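Side-chain contacts in regulator of nonsense transcripts 2 (Homo sapiens, PDB 4CEM), which acts in nonsense-mediated mRNA decay and carries three MIF4G domains, helical modules that probably serve in protein binding: residues Q68-L73 with A106-S111; R29-N34 with F113-A118. All blocks are in the same frame, centred on the assembly; numbering follows the deposited sequence.

Interaction 1 of 2, residues Q68-L73 with A106-S111; sequences QQRDSL and AVHLCS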
loop_
_atom_site.group_PDB
_atom_site.type_symbol
_atom_site.label_atom_id
_atom_site.label_comp_id
_atom_site.label_asym_id
_atom_site.label_seq_id
_atom_site.Cartn_x
_atom_site.Cartn_y
_atom_site.Cartn_z
ATOM N N GLN A 68 -18.729 4.611 3.237
ATOM C CA GLN A 68 -20.053 5.134 3.577
ATOM C C GLN A 68 -20.773 4.279 4.637
ATOM O O GLN A 68 -21.928 4.554 4.977
ATOM C CB GLN A 68 -20.926 5.364 2.322
ATOM C CG GLN A 68 -20.695 4.429 1.138
ATOM C CD GLN A 68 -19.455 4.782 0.317
ATOM O OE1 GLN A 68 -18.615 3.920 0.032
ATOM N NE2 GLN A 68 -19.334 6.056 -0.062
ATOM N N GLN A 69 -20.095 3.258 5.166
ATOM C CA GLN A 69 -20.601 2.515 6.321
ATOM C C GLN A 69 -19.865 2.829 7.623
ATOM O O GLN A 69 -20.179 2.247 8.668
ATOM C CB GLN A 69 -20.516 1.018 6.076
ATOM C CG GLN A 69 -21.182 0.548 4.808
ATOM C CD GLN A 69 -21.148 -0.959 4.696
ATOM O OE1 GLN A 69 -20.500 -1.507 3.802
ATOM N NE2 GLN A 69 -21.822 -1.643 5.625
ATOM N N ARG A 70 -18.892 3.737 7.567
ATOM C CA ARG A 70 -18.085 4.066 8.743
ATOM C C ARG A 70 -18.939 4.218 9.989
ATOM O O ARG A 70 -18.650 3.611 11.020
ATOM C CB ARG A 70 -17.271 5.344 8.530
ATOM C CG ARG A 70 -16.440 5.748 9.748
ATOM C CD ARG A 70 -15.665 7.020 9.493
ATOM N NE ARG A 70 -14.613 6.775 8.508
ATOM C CZ ARG A 70 -13.303 6.763 8.759
ATOM N NH1 ARG A 70 -12.818 7.011 9.979
ATOM N NH2 ARG A 70 -12.469 6.506 7.760
ATOM N N ASP A 71 -19.982 5.035 9.888
ATOM C CA ASP A 71 -20.866 5.293 11.024
ATOM C C ASP A 71 -21.812 4.127 11.320
ATOM O O ASP A 71 -22.064 3.811 12.477
ATOM C CB ASP A 71 -21.688 6.564 10.784
ATOM C CG ASP A 71 -20.821 7.791 10.576
ATOM O OD1 ASP A 71 -19.876 8.008 11.368
ATOM O OD2 ASP A 71 -21.093 8.538 9.612
ATOM N N SER A 72 -22.347 3.497 10.278
ATOM C CA SER A 72 -23.289 2.403 10.473
ATOM C C SER A 72 -22.621 1.177 11.105
ATOM O O SER A 72 -23.146 0.604 12.069
ATOM C CB SER A 72 -23.975 2.041 9.160
ATOM O OG SER A 72 -23.040 1.915 8.113
ATOM N N LEU A 73 -21.457 0.794 10.589
ATOM C CA LEU A 73 -20.720 -0.329 11.170
ATOM C C LEU A 73 -20.215 -0.003 12.574
ATOM O O LEU A 73 -20.189 -0.870 13.459
ATOM C CB LEU A 73 -19.561 -0.744 10.273
ATOM C CG LEU A 73 -20.002 -1.285 8.917
ATOM C CD1 LEU A 73 -18.804 -1.589 8.036
ATOM C CD2 LEU A 73 -20.858 -2.520 9.117
ATOM N N ALA A 106 -11.655 0.680 7.149
ATOM C CA ALA A 106 -11.255 -0.611 7.714
ATOM C C ALA A 106 -10.326 -0.415 8.915
ATOM O O ALA A 106 -10.487 -1.071 9.956
ATOM C CB ALA A 106 -10.583 -1.470 6.659
ATOM N N VAL A 107 -9.370 0.504 8.775
ATOM C CA VAL A 107 -8.404 0.772 9.836
ATOM C C VAL A 107 -9.132 1.352 11.045
ATOM O O VAL A 107 -8.813 1.017 12.192
ATOM C CB VAL A 107 -7.279 1.736 9.360
ATOM C CG1 VAL A 107 -6.388 2.161 10.517
ATOM C CG2 VAL A 107 -6.440 1.083 8.271
ATOM N N HIS A 108 -10.115 2.210 10.787
ATOM C CA HIS A 108 -10.943 2.757 11.865
ATOM C C HIS A 108 -11.636 1.659 12.617
ATOM O O HIS A 108 -11.654 1.674 13.845
ATOM C CB HIS A 108 -11.954 3.780 11.322
ATOM C CG HIS A 108 -13.088 4.103 12.278
ATOM N ND1 HIS A 108 -12.953 4.967 13.303
ATOM C CD2 HIS A 108 -14.406 3.655 12.315
ATOM C CE1 HIS A 108 -14.113 5.058 13.970
ATOM N NE2 HIS A 108 -15.005 4.254 13.363
ATOM N N LEU A 109 -12.220 0.700 11.893
ATOM C CA LEU A 109 -12.925 -0.415 12.532
ATOM C C LEU A 109 -11.939 -1.305 13.255
ATOM O O LEU A 109 -12.234 -1.776 14.345
ATOM C CB LEU A 109 -13.742 -1.240 11.533
ATOM C CG LEU A 109 -15.004 -0.554 10.988
ATOM C CD1 LEU A 109 -15.661 -1.379 9.885
ATOM C CD2 LEU A 109 -15.995 -0.235 12.102
ATOM N N CYS A 110 -10.768 -1.521 12.658
ATOM C CA CYS A 110 -9.725 -2.301 13.324
ATOM C C CYS A 110 -9.285 -1.659 14.654
ATOM O O CYS A 110 -8.938 -2.368 15.604
ATOM C CB CYS A 110 -8.521 -2.511 12.403
ATOM S SG CYS A 110 -8.785 -3.672 11.039
ATOM N N SER A 111 -9.332 -0.328 14.730
ATOM C CA SER A 111 -8.957 0.392 15.950
ATOM C C SER A 111 -10.010 0.269 17.038
ATOM O O SER A 111 -9.674 0.212 18.220
ATOM C CB SER A 111 -8.688 1.872 15.659
ATOM O OG SER A 111 -7.639 2.020 14.717
#
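Arg70 reaches across to His108 from the first turn of helix 70-79. Beyond CB, its CG, set anti to the backbone N (chi1 178°), comes alongside the imidazole, 3.9 Å from CD2 of His108. CD and NE carry the chain on, and the bend at chi3 (-69°) brings the guanidinium beside the root of the histidine. There NH1 of Arg70 lies 3.6 Å from CB of His108 and 3.7 Å from its CG, with the two planes inclined by 32°. This is van der Waals contact at a slant, and no hydrogen bond joins the pair. The polar ends look elsewhere: NH2 of Arg70 forms a salt bridge with Glu67, just upstream, while NE2 of His108 is hydrogen-bonded to the hydroxyl of Ser74, which also bonds the carbonyl O of Arg70. With an alanine at Arg70, Glu67 would probably be left without its cationic mate and the His108 ring would lose the chain lying beside it.

Deeper in, Leu73 and Leu109 supply the buried half of the contact. Their side chains meet at about a right angle: CB of Leu73 is 4.0 Å from both CD1 and CD2 of Leu109, and the two CD1 methyls of Leu73 and Leu109 approach to 3.7 Å. Arg70 and His108 thus lie on the partly exposed side and the leucines on the buried one, in plain packing between two helices of the MIF4G domain. Leu73 also rests on Phe58 and Lys61 of helix 52-61. Helix 103-116 in turn presents Ala106, Val107 and Cys110 to Phe152, Glu155 and Leu156, so it is packed between helices 70-79 and 143-158.

Interaction 2 of 2, residues R29-N34 with F113-A118; sequences RSKNQN and FHQRYA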
loop_
_atom_site.group_PDB
_atom_site.type_symbol
_atom_site.label_atom_id
_atom_site.label_comp_id
_atom_site.label_asym_id
_atom_site.label_seq_id
_atom_site.Cartn_x
_atom_site.Cartn_y
_atom_site.Cartn_z
ATOM N N ARG A 29 -2.509 6.338 16.392
ATOM C CA ARG A 29 -1.388 5.639 17.036
ATOM C C ARG A 29 -1.410 5.860 18.544
ATOM O O ARG A 29 -1.167 4.937 19.314
ATOM C CB ARG A 29 -0.034 6.066 16.424
ATOM C CG ARG A 29 1.207 5.773 17.269
ATOM C CD ARG A 29 2.503 5.920 16.474
ATOM N NE ARG A 29 2.802 4.676 15.773
ATOM C CZ ARG A 29 3.787 3.834 16.068
ATOM N NH1 ARG A 29 4.652 4.085 17.040
ATOM N NH2 ARG A 29 3.924 2.728 15.360
ATOM N N SER A 30 -1.711 7.082 18.966
ATOM C CA SER A 30 -1.741 7.399 20.389
ATOM C C SER A 30 -2.788 6.552 21.118
ATOM O O SER A 30 -2.476 5.895 22.113
ATOM C CB SER A 30 -2.021 8.885 20.592
ATOM O OG SER A 30 -1.878 9.242 21.952
ATOM N N LYS A 31 -4.019 6.564 20.608
ATOM C CA LYS A 31 -5.116 5.775 21.188
ATOM C C LYS A 31 -4.842 4.282 21.199
ATOM O O LYS A 31 -5.129 3.602 22.186
ATOM C CB LYS A 31 -6.444 6.016 20.447
ATOM C CG LYS A 31 -7.410 6.905 21.211
ATOM C CD LYS A 31 -8.852 6.713 20.755
ATOM C CE LYS A 31 -9.833 6.869 21.918
ATOM N NZ LYS A 31 -11.238 6.597 21.495
ATOM N N ASN A 32 -4.314 3.770 20.093
ATOM C CA ASN A 32 -4.103 2.338 19.962
ATOM C C ASN A 32 -3.001 1.823 20.880
ATOM O O ASN A 32 -3.180 0.815 21.557
ATOM C CB ASN A 32 -3.815 1.977 18.513
ATOM C CG ASN A 32 -5.052 2.037 17.653
ATOM O OD1 ASN A 32 -6.162 1.832 18.137
ATOM N ND2 ASN A 32 -4.872 2.313 16.372
ATOM N N GLN A 33 -1.875 2.521 20.925
ATOM C CA GLN A 33 -0.790 2.135 21.817
ATOM C C GLN A 33 -1.216 2.218 23.277
ATOM O O GLN A 33 -0.771 1.414 24.098
ATOM C CB GLN A 33 0.433 3.017 21.587
ATOM C CG GLN A 33 1.066 2.825 20.225
ATOM C CD GLN A 33 2.388 3.547 20.090
ATOM O OE1 GLN A 33 2.601 4.603 20.685
ATOM N NE2 GLN A 33 3.288 2.977 19.302
ATOM N N ASN A 34 -2.086 3.175 23.597
ATOM C CA ASN A 34 -2.556 3.368 24.975
ATOM C C ASN A 34 -3.755 2.488 25.365
ATOM O O ASN A 34 -4.188 2.511 26.505
ATOM C CB ASN A 34 -2.904 4.838 25.202
ATOM C CG ASN A 34 -2.666 5.282 26.630
ATOM O OD1 ASN A 34 -1.565 5.135 27.157
ATOM N ND2 ASN A 34 -3.686 5.846 27.256
ATOM N N PHE A 113 -11.982 -2.360 17.397
ATOM C CA PHE A 113 -11.764 -3.741 17.853
ATOM C C PHE A 113 -10.581 -3.798 18.802
ATOM O O PHE A 113 -10.695 -4.265 19.930
ATOM C CB PHE A 113 -11.493 -4.682 16.670
ATOM C CG PHE A 113 -12.723 -5.352 16.122
ATOM C CD1 PHE A 113 -13.280 -6.448 16.775
ATOM C CD2 PHE A 113 -13.319 -4.902 14.953
ATOM C CE1 PHE A 113 -14.405 -7.078 16.275
ATOM C CE2 PHE A 113 -14.448 -5.526 14.448
ATOM C CZ PHE A 113 -14.992 -6.617 15.110
ATOM N N HIS A 114 -9.446 -3.303 18.326
ATOM C CA HIS A 114 -8.213 -3.314 19.101
ATOM C C HIS A 114 -8.375 -2.648 20.429
ATOM O O HIS A 114 -7.891 -3.157 21.424
ATOM C CB HIS A 114 -7.101 -2.632 18.325
ATOM C CG HIS A 114 -5.828 -2.461 19.116
ATOM N ND1 HIS A 114 -5.108 -3.503 19.557
ATOM C CD2 HIS A 114 -5.159 -1.310 19.536
ATOM C CE1 HIS A 114 -4.033 -3.048 20.227
ATOM N NE2 HIS A 114 -4.070 -1.702 20.211
ATOM N N GLN A 115 -9.075 -1.515 20.459
ATOM C CA GLN A 115 -9.239 -0.745 21.697
ATOM C C GLN A 115 -10.203 -1.409 22.681
ATOM O O GLN A 115 -10.159 -1.123 23.880
ATOM C CB GLN A 115 -9.680 0.697 21.405
ATOM C CG GLN A 115 -8.581 1.574 20.814
ATOM C CD GLN A 115 -9.115 2.822 20.117
ATOM O OE1 GLN A 115 -10.014 3.489 20.620
ATOM N NE2 GLN A 115 -8.549 3.145 18.962
ATOM N N ARG A 116 -11.071 -2.285 22.185
ATOM C CA ARG A 116 -12.011 -2.983 23.053
ATOM C C ARG A 116 -11.544 -4.386 23.459
ATOM O O ARG A 116 -11.774 -4.787 24.595
ATOM C CB ARG A 116 -13.383 -3.064 22.394
ATOM C CG ARG A 116 -14.479 -3.510 23.346
ATOM C CD ARG A 116 -15.853 -3.177 22.798
ATOM N NE ARG A 116 -16.229 -1.786 23.040
ATOM C CZ ARG A 116 -17.404 -1.256 22.699
ATOM N NH1 ARG A 116 -18.334 -1.991 22.089
ATOM N NH2 ARG A 116 -17.657 0.018 22.966
ATOM N N TYR A 117 -10.883 -5.099 22.542
ATOM C CA TYR A 117 -10.546 -6.519 22.711
ATOM C C TYR A 117 -9.052 -6.848 22.591
ATOM O O TYR A 117 -8.460 -6.715 21.518
ATOM C CB TYR A 117 -11.289 -7.346 21.662
ATOM C CG TYR A 117 -12.780 -7.110 21.631
ATOM C CD1 TYR A 117 -13.624 -7.735 22.545
ATOM C CD2 TYR A 117 -13.354 -6.285 20.674
ATOM C CE1 TYR A 117 -14.993 -7.534 22.513
ATOM C CE2 TYR A 117 -14.724 -6.082 20.638
ATOM C CZ TYR A 117 -15.533 -6.708 21.560
ATOM O OH TYR A 117 -16.884 -6.506 21.531
ATOM N N ALA A 118 -8.467 -7.331 23.686
ATOM C CA ALA A 118 -7.064 -7.761 23.718
ATOM C C ALA A 118 -6.712 -8.844 22.699
ATOM O O ALA A 118 -5.587 -8.883 22.215
ATOM C CB ALA A 118 -6.690 -8.222 25.119
#
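Asn32 is gripped by the neighbouring residues His114 and Gln115, one taking its backbone carbonyl and the other its side-chain oxygen. NE2 of His114 donates to the carbonyl O of Asn32 at 3.0 Å. The acceptor lies near the plane of the imidazole, but the hydrogen is off line (142°) and the nitrogen stands above the carbonyl plane. This bond requires a proton on NE2, and it helps fix the turn of the ring. NE2 of Gln115 donates to OD1 of Asn32 at 2.8 Å, a straighter bond (164°) in which OD1 lies close to the plane of the glutamine amide, while the two amide planes are tilted 55° apart.

In the MIF4G domain, a fold built of packed helices, these bonds tie the last turn of the long helix 6-33 to the C-terminal end of helix 103-116. The amide nitrogen of Asn32 is engaged as well: ND2 bonds the carbonyl O of Val159, so both ends of this buried amide have partners.

Lys31 lies across Gln115 at about a right angle, nearer the solvent. Its CD is 3.4 Å from OE1 of Gln115, and its NZ gives that oxygen a weak hydrogen bond at 3.5 Å. On the backbone side, the carbonyl O of His114 accepts from NH2 of Arg39.

Overall arrangement
Helix 103-116 takes part in both contacts, meeting helix 70-79 in interaction 1 and the end of helix 6-33 in interaction 2. Their centres are about 14 Å apart, on the same side of the chain's centre. Along the sequence the order is 29-34, 68-73, 106-111, 113-118, so interaction 2 spans the longer separation and encloses interaction 1. The two meet where OG of Ser111 lies 3.2 Å from ND2 of Asn32, a probable hydrogen bond. One helix thus joins helix 70-79 and the long helix 6-33, by leucine packing together with the Arg70-His108 contact in the first case and by hydrogen bonds in the second.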